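Local structure of soluble lytic murein transglycosylase (1QSA) at residues A[303-308]-A[326-331]; A[385-390]-A[401-406]. The protein cleaves the glycosidic bonds between N-acetylmuramic acid and N-acetylglucosamine in peptidoglycan, forming a 1,6-anhydro bond in the N-acetylmuramic acid residue as it does so. One frame throughout, in Å; residues are numbered along the deposited sequence.

Contact 1 of 2, residues A[303-308]-A[326-331]; sequences GLNTWL and ADLLLE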
# COMPACT_ATOMS: atom_id res chain seq x y z
N GLY A 303 -31.11 -11.97 6.96
CA GLY A 303 -29.74 -12.01 7.43
C GLY A 303 -29.12 -10.63 7.48
O GLY A 303 -28.40 -10.31 8.41
N LEU A 304 -29.41 -9.80 6.49
CA LEU A 304 -28.87 -8.45 6.47
C LEU A 304 -29.39 -7.69 7.68
O LEU A 304 -28.63 -7.00 8.36
CB LEU A 304 -29.27 -7.73 5.18
CG LEU A 304 -28.80 -6.27 5.10
CD1 LEU A 304 -27.26 -6.22 5.19
CD2 LEU A 304 -29.32 -5.61 3.83
N ASN A 305 -30.68 -7.82 7.95
CA ASN A 305 -31.30 -7.14 9.09
C ASN A 305 -30.65 -7.62 10.39
O ASN A 305 -30.21 -6.82 11.21
CB ASN A 305 -32.81 -7.40 9.13
CG ASN A 305 -33.50 -6.64 10.26
OD1 ASN A 305 -34.00 -7.24 11.22
ND2 ASN A 305 -33.53 -5.32 10.15
N THR A 306 -30.54 -8.94 10.54
CA THR A 306 -29.95 -9.54 11.74
C THR A 306 -28.50 -9.12 12.00
O THR A 306 -28.16 -8.65 13.08
CB THR A 306 -29.98 -11.07 11.65
OG1 THR A 306 -31.34 -11.52 11.63
CG2 THR A 306 -29.25 -11.71 12.85
N TRP A 307 -27.66 -9.28 10.98
CA TRP A 307 -26.24 -8.97 11.11
C TRP A 307 -25.86 -7.48 11.16
O TRP A 307 -24.93 -7.11 11.87
CB TRP A 307 -25.45 -9.78 10.07
CG TRP A 307 -25.58 -11.26 10.34
CD1 TRP A 307 -26.29 -12.16 9.60
CD2 TRP A 307 -25.03 -11.99 11.45
NE1 TRP A 307 -26.23 -13.41 10.19
CE2 TRP A 307 -25.46 -13.33 11.33
CE3 TRP A 307 -24.22 -11.64 12.54
CZ2 TRP A 307 -25.11 -14.32 12.25
CZ3 TRP A 307 -23.87 -12.62 13.46
CH2 TRP A 307 -24.31 -13.95 13.31
N LEU A 308 -26.59 -6.63 10.44
CA LEU A 308 -26.30 -5.19 10.48
C LEU A 308 -26.53 -4.69 11.91
O LEU A 308 -25.81 -3.82 12.41
CB LEU A 308 -27.22 -4.42 9.54
CG LEU A 308 -26.69 -3.58 8.38
CD1 LEU A 308 -27.25 -2.18 8.49
CD2 LEU A 308 -25.17 -3.56 8.28
N ALA A 326 -30.45 2.25 5.29
CA ALA A 326 -31.44 2.96 4.49
C ALA A 326 -32.14 1.96 3.56
O ALA A 326 -33.35 2.02 3.37
CB ALA A 326 -30.78 4.05 3.69
N ASP A 327 -31.36 1.04 2.97
CA ASP A 327 -31.92 0.03 2.07
C ASP A 327 -32.97 -0.84 2.78
O ASP A 327 -34.04 -1.10 2.24
CB ASP A 327 -30.79 -0.85 1.52
CG ASP A 327 -31.29 -1.88 0.51
OD1 ASP A 327 -31.47 -1.52 -0.68
OD2 ASP A 327 -31.50 -3.03 0.92
N LEU A 328 -32.66 -1.25 4.01
CA LEU A 328 -33.59 -2.05 4.81
C LEU A 328 -34.86 -1.25 5.15
O LEU A 328 -35.98 -1.75 5.02
CB LEU A 328 -32.93 -2.49 6.11
CG LEU A 328 -31.83 -3.55 6.04
CD1 LEU A 328 -31.18 -3.67 7.41
CD2 LEU A 328 -32.43 -4.89 5.58
N LEU A 329 -34.67 0.01 5.55
CA LEU A 329 -35.78 0.90 5.91
C LEU A 329 -36.71 1.15 4.73
O LEU A 329 -37.93 1.20 4.89
CB LEU A 329 -35.26 2.23 6.45
CG LEU A 329 -34.67 2.18 7.87
CD1 LEU A 329 -33.91 3.49 8.15
CD2 LEU A 329 -35.78 1.95 8.91
N LEU A 330 -36.14 1.30 3.54
CA LEU A 330 -36.95 1.51 2.34
C LEU A 330 -37.85 0.29 2.11
O LEU A 330 -39.05 0.45 1.87
CB LEU A 330 -36.08 1.74 1.10
CG LEU A 330 -35.42 3.11 1.00
CD1 LEU A 330 -34.37 3.10 -0.13
CD2 LEU A 330 -36.50 4.17 0.72
N GLU A 331 -37.30 -0.92 2.22
CA GLU A 331 -38.11 -2.12 2.00
C GLU A 331 -39.21 -2.25 3.05
O GLU A 331 -40.29 -2.79 2.77
CB GLU A 331 -37.27 -3.39 1.96
CG GLU A 331 -38.10 -4.59 1.49
CD GLU A 331 -37.34 -5.89 1.34
OE1 GLU A 331 -36.20 -6.02 1.84
OE2 GLU A 331 -37.92 -6.80 0.71
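Leu328 reaches Leu304 with CG anti to its carbonyl carbon (chi1 -71°), and Leu304 answers with CG anti to the backbone N (chi1 177°). Both side chains set off toward the other helix, and the two branched ends cross at a slant, with CD2 of Leu304 lying 3.6 Å from CD2 of Leu328. The same Leu328 methyl also reaches back to CG of Leu304, at 3.9 Å. The other branch of Leu328 works on the next residue along: its CD1 rests 3.9 Å from CA of Asn305, against the helix backbone itself, and 4.0 Å from ND2 of the same residue. One turn beyond Leu304, CD1 of Leu308 approaches that CD1 of Leu328 more loosely, at 4.3 Å. Leu328 is thus the one residue of 326-331 that touches all three, and no hydrogen bond joins the two segments. Cutting Leu328 back to an alanine is likely to open a gap between the helices, with Leu304 CD2 and the backbone at Asn305 losing this apolar cover. Polar ties lie beside this apolar patch: Asp327 forms salt bridges with Arg301 and Arg359, and Glu331 with Arg301. On the 303-308 side, Leu304 also packs on Leu296 and Trp324, and Leu308 on Val292 and Trp321. The axes of segments 303-308 and 326-331 approach to 10.7 Å with their N-to-C directions 133° apart; helices 301-310 and 319-331 thus form a roughly antiparallel neighbouring pair, the kind of helix packing from which the alpha-superhelix of this enzyme is built.

Contact 2 of 2, residues A[385-390]-A[401-406]; sequences MARVRE and RSEWAN. With SO4 (sulfate ion), chain C.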
# COMPACT_ATOMS: atom_id res chain seq x y z
N MET A 385 12.38 24.10 -6.24
CA MET A 385 11.43 24.07 -7.35
C MET A 385 12.18 24.02 -8.69
O MET A 385 11.74 23.35 -9.62
CB MET A 385 10.50 25.29 -7.32
CG MET A 385 9.40 25.25 -8.39
SD MET A 385 8.26 23.84 -8.18
CE MET A 385 7.05 24.55 -7.06
N ALA A 386 13.31 24.72 -8.79
CA ALA A 386 14.08 24.69 -10.02
C ALA A 386 14.57 23.26 -10.31
O ALA A 386 14.60 22.84 -11.46
CB ALA A 386 15.26 25.66 -9.94
N ARG A 387 14.92 22.50 -9.26
CA ARG A 387 15.35 21.11 -9.48
C ARG A 387 14.15 20.28 -9.94
O ARG A 387 14.27 19.47 -10.86
CB ARG A 387 15.95 20.50 -8.21
CG ARG A 387 17.28 21.14 -7.80
CD ARG A 387 18.09 20.24 -6.88
NE ARG A 387 17.42 20.01 -5.61
CZ ARG A 387 17.45 20.84 -4.57
NH1 ARG A 387 18.12 21.99 -4.64
NH2 ARG A 387 16.80 20.52 -3.46
N VAL A 388 12.98 20.51 -9.33
CA VAL A 388 11.77 19.78 -9.71
C VAL A 388 11.46 20.01 -11.18
O VAL A 388 11.19 19.07 -11.92
CB VAL A 388 10.55 20.21 -8.84
CG1 VAL A 388 9.23 19.63 -9.41
CG2 VAL A 388 10.76 19.72 -7.40
N ARG A 389 11.56 21.27 -11.61
CA ARG A 389 11.31 21.62 -13.01
C ARG A 389 12.23 20.85 -13.96
O ARG A 389 11.77 20.28 -14.95
CB ARG A 389 11.49 23.13 -13.21
CG ARG A 389 11.36 23.59 -14.67
CD ARG A 389 11.57 25.10 -14.79
NE ARG A 389 11.51 25.53 -16.19
CZ ARG A 389 11.98 26.69 -16.66
NH1 ARG A 389 12.57 27.58 -15.85
NH2 ARG A 389 11.87 26.97 -17.95
N GLU A 390 13.52 20.79 -13.64
CA GLU A 390 14.46 20.06 -14.49
C GLU A 390 14.16 18.58 -14.50
O GLU A 390 14.19 17.95 -15.55
CB GLU A 390 15.91 20.29 -14.05
CG GLU A 390 16.38 21.73 -14.28
CD GLU A 390 15.96 22.24 -15.64
OE1 GLU A 390 16.47 21.70 -16.64
OE2 GLU A 390 15.10 23.16 -15.72
N ARG A 401 9.48 13.07 -7.62
CA ARG A 401 8.56 12.78 -6.51
C ARG A 401 9.25 12.99 -5.14
O ARG A 401 8.65 13.56 -4.22
CB ARG A 401 8.01 11.35 -6.62
CG ARG A 401 7.14 10.94 -5.44
CD ARG A 401 6.61 9.52 -5.56
NE ARG A 401 5.90 9.16 -4.34
CZ ARG A 401 4.64 9.49 -4.08
NH1 ARG A 401 3.90 10.14 -4.98
NH2 ARG A 401 4.09 9.14 -2.92
N SER A 402 10.50 12.55 -5.02
CA SER A 402 11.25 12.71 -3.77
C SER A 402 11.50 14.18 -3.45
O SER A 402 11.42 14.59 -2.29
CB SER A 402 12.57 11.95 -3.85
OG SER A 402 12.31 10.58 -4.06
N GLU A 403 11.84 14.96 -4.47
CA GLU A 403 12.05 16.40 -4.26
C GLU A 403 10.73 17.07 -3.88
O GLU A 403 10.69 17.88 -2.96
CB GLU A 403 12.59 17.06 -5.53
CG GLU A 403 14.01 16.69 -5.88
CD GLU A 403 15.08 17.61 -5.28
OE1 GLU A 403 14.81 18.41 -4.35
OE2 GLU A 403 16.23 17.49 -5.75
N TRP A 404 9.67 16.73 -4.61
CA TRP A 404 8.35 17.31 -4.36
C TRP A 404 7.89 16.99 -2.94
O TRP A 404 7.29 17.84 -2.27
CB TRP A 404 7.35 16.79 -5.39
CG TRP A 404 6.04 17.52 -5.43
CD1 TRP A 404 4.81 17.02 -5.12
CD2 TRP A 404 5.81 18.85 -5.93
NE1 TRP A 404 3.82 17.95 -5.40
CE2 TRP A 404 4.41 19.08 -5.90
CE3 TRP A 404 6.65 19.86 -6.41
CZ2 TRP A 404 3.83 20.29 -6.33
CZ3 TRP A 404 6.08 21.06 -6.85
CH2 TRP A 404 4.68 21.26 -6.80
N ALA A 405 8.19 15.78 -2.49
CA ALA A 405 7.80 15.33 -1.16
C ALA A 405 8.36 16.27 -0.10
O ALA A 405 7.66 16.62 0.85
CB ALA A 405 8.26 13.90 -0.91
N ASN A 406 9.61 16.69 -0.27
CA ASN A 406 10.25 17.62 0.68
C ASN A 406 9.61 18.99 0.60
O ASN A 406 9.43 19.66 1.62
CB ASN A 406 11.74 17.79 0.36
CG ASN A 406 12.56 16.61 0.80
OD1 ASN A 406 12.09 15.74 1.53
ND2 ASN A 406 13.83 16.60 0.38
S SO4 C . 10.15 24.00 -19.53
O1 SO4 C . 9.01 23.16 -19.94
O2 SO4 C . 9.70 25.39 -19.29
O3 SO4 C . 10.73 23.44 -18.28
O4 SO4 C . 11.14 24.01 -20.62
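Segments 385-390 and 401-406 run nearly antiparallel, their N-to-C directions 155° apart and the axes of these segments 9.4 Å from each other at closest approach. They belong to helices 383-393 and 397-408, a helical hairpin within the L domain, whose sequence family belongs to the TPR clan. The backbones come nearest at Val388 and Glu403, where the CA atoms are 6.4 Å apart. Val388 splits its two methyls between neighbours: CG2 packs 3.7 Å from CB of Glu403, while CG1 approaches CE3 of Trp404 obliquely. Met385 starts out pointing away from the partner helix, but bends at chi2 (63°) and chi3, which carries its sulfur and methyl back to the indole. The result is a Met-aromatic contact at the ring edge, with SD in the ring plane and CE 3.6 Å from CZ3 of Trp404. Leu419 of helix 413-425 touches both Met385 and Trp404, joining the hairpin to the next helix.

Next to Val388, the buried Arg387 and Glu403 form a salt bridge. Tyr40 OH is also hydrogen-bonded to Glu403 OE2, and Thr67 meets Arg387 NH2, so the pair also ties the hairpin to the N-terminal part of the chain. The exposed Arg389, extended from CG to NE, hydrogen-bonds a sulfate, probably from the crystallisation liquor, through NE and NH2; Arg7 binds the same ion. The guanidinium of Arg387 grips the carboxylate side-on, the two planes 43° apart: NE meets OE2 of Glu403 at 2.8 Å, almost within the guanidinium plane, and NH2 reaches the syn lone pair of Glu403 OE1 at 3.0 Å.

Overall arrangement
From the N terminus, the chain runs through some three hundred residues, mostly in helices, before contact 1 joins helix 301-310 to helix 319-331 across 17 intervening residues. It then passes helices 335-346 and 351-359 to reach contact 2, where 10 residues separate the segments 385-390 and 401-406. The two contacts follow in series: the first loop closes before the second opens, so they neither nest nor cross. They lie on opposite sides of the chain's centre, their own centres 51 Å apart. Both join successive helices, but the surroundings of contact 2 also bring the L domain against the chain's beginning.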